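Local coordinates for parahox neighbor (Phaeodactylum tricornutum CCAP 1055/1, PDB 5Z5M), which probably converts 5-hydroxyisourate to (S)-allantoin in urate breakdown, joining a hydroxyisourate hydrolase domain to an OHCU decarboxylase domain, at residues I25-A30 / A74-C79. Numbering follows the deposited sequence.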
# COMPACT_ATOMS: atom_id res chain seq x y z
N ILE A 25 38.25 -8.00 10.53
CA ILE A 25 36.84 -7.77 10.22
C ILE A 25 36.34 -6.49 10.89
O ILE A 25 35.72 -5.64 10.25
CB ILE A 25 35.96 -8.96 10.66
CG1 ILE A 25 36.29 -10.21 9.84
CG2 ILE A 25 34.49 -8.61 10.54
CD1 ILE A 25 36.44 -9.96 8.34
N TYR A 26 36.62 -6.36 12.18
CA TYR A 26 36.44 -5.10 12.89
C TYR A 26 37.82 -4.46 13.06
O TYR A 26 38.78 -5.11 13.48
CB TYR A 26 35.75 -5.32 14.24
CG TYR A 26 34.29 -5.74 14.12
CD1 TYR A 26 33.94 -7.08 14.04
CD2 TYR A 26 33.28 -4.79 14.10
CE1 TYR A 26 32.61 -7.47 13.94
CE2 TYR A 26 31.95 -5.17 14.00
CZ TYR A 26 31.62 -6.51 13.91
OH TYR A 26 30.30 -6.89 13.80
N GLU A 27 37.89 -3.18 12.72
CA GLU A 27 39.15 -2.45 12.63
C GLU A 27 39.93 -2.42 13.94
O GLU A 27 39.41 -1.96 14.96
CB GLU A 27 38.89 -1.01 12.16
CG GLU A 27 40.10 -0.32 11.57
CD GLU A 27 40.35 -0.71 10.13
OE1 GLU A 27 39.54 -1.49 9.57
OE2 GLU A 27 41.35 -0.25 9.55
N HIS A 28 41.17 -2.90 13.89
CA HIS A 28 42.07 -2.91 15.04
C HIS A 28 41.40 -3.55 16.25
O HIS A 28 41.58 -3.09 17.38
CB HIS A 28 42.53 -1.49 15.39
CG HIS A 28 43.20 -0.79 14.25
ND1 HIS A 28 43.48 -1.39 13.05
CD2 HIS A 28 43.66 0.49 14.14
CE1 HIS A 28 44.07 -0.53 12.25
NE2 HIS A 28 44.19 0.62 12.89
N SER A 29 40.61 -4.59 16.00
CA SER A 29 39.84 -5.23 17.05
C SER A 29 39.96 -6.74 16.96
O SER A 29 38.96 -7.44 16.80
CB SER A 29 38.37 -4.81 16.96
OG SER A 29 38.25 -3.40 17.07
N ALA A 30 41.19 -7.24 17.08
CA ALA A 30 41.44 -8.67 17.03
C ALA A 30 40.77 -9.39 18.20
O ALA A 30 40.54 -10.60 18.13
CB ALA A 30 42.93 -8.96 17.01
N ALA A 74 38.80 3.70 16.18
CA ALA A 74 39.80 2.97 15.42
C ALA A 74 39.49 3.04 13.93
O ALA A 74 40.35 2.74 13.09
CB ALA A 74 39.86 1.51 15.88
N HIS A 75 38.27 3.44 13.60
CA HIS A 75 37.85 3.47 12.21
C HIS A 75 38.45 4.67 11.48
O HIS A 75 38.52 5.77 12.02
CB HIS A 75 36.32 3.50 12.10
CG HIS A 75 35.80 2.84 10.86
ND1 HIS A 75 35.67 1.47 10.75
CD2 HIS A 75 35.39 3.36 9.68
CE1 HIS A 75 35.20 1.18 9.55
NE2 HIS A 75 35.02 2.30 8.88
N PRO A 76 38.92 4.44 10.24
CA PRO A 76 39.55 5.47 9.41
C PRO A 76 38.60 6.61 9.06
O PRO A 76 37.43 6.37 8.76
CB PRO A 76 39.95 4.71 8.15
CG PRO A 76 40.03 3.29 8.57
CD PRO A 76 38.96 3.12 9.59
N ASP A 77 39.11 7.84 9.11
CA ASP A 77 38.34 9.02 8.73
C ASP A 77 38.31 9.14 7.21
O ASP A 77 39.37 9.19 6.57
CB ASP A 77 38.94 10.27 9.38
CG ASP A 77 37.94 11.39 9.54
OD1 ASP A 77 37.82 11.92 10.66
OD2 ASP A 77 37.27 11.74 8.54
N LEU A 78 37.12 9.21 6.62
CA LEU A 78 37.02 9.21 5.16
C LEU A 78 37.28 10.60 4.57
O LEU A 78 36.82 10.91 3.47
CB LEU A 78 35.65 8.67 4.71
CG LEU A 78 34.32 9.30 5.13
CD1 LEU A 78 33.80 10.26 4.08
CD2 LEU A 78 33.30 8.21 5.40
N CYS A 79 38.05 11.41 5.29
CA CYS A 79 38.47 12.72 4.80
C CYS A 79 39.85 12.64 4.15
O CYS A 79 40.17 11.67 3.47
CB CYS A 79 38.49 13.74 5.94
O HOH W 1 35.90 -1.79 11.56
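Glu27 extends its CG anti to the backbone N (chi1 -159°), which sets this methylene against the carbonyl of Ala74, just past helix 65-73, with Glu27 CG 3.4 Å from Ala74 O. The chain then bends at chi2 (80°). Its carboxylate meets the Pro76 ring, which approaches from the opposite direction, with Glu27 OE2 3.9 Å from Pro76 CG. The other oxygen, OE1, forms a salt bridge with Arg169 of helix 151-173. Ala74 CB sits against the turn itself, 3.6 Å from Glu27 O and 4.0 Å from His28 CB. That turn is a type II beta turn from Tyr26 to Ser29. Ser29 OG donates to Glu27 O at 2.8 Å, from above the carbonyl plane. A water accepts from Glu27 N at 2.7 Å and makes a weak, longer bond at the edge of the His75 ring, to His75 ND1. With an alanine here in place of Glu27, Arg169 is likely to lose its carboxylate mate and Pro76 some of its cover. The contact joins two interhelical loops at the surface of the OHCU decarboxylase domain. Its direct part is van der Waals contact, its water bridge is weak on the His75 side, and the charge of Glu27 is directed to helix 151-173.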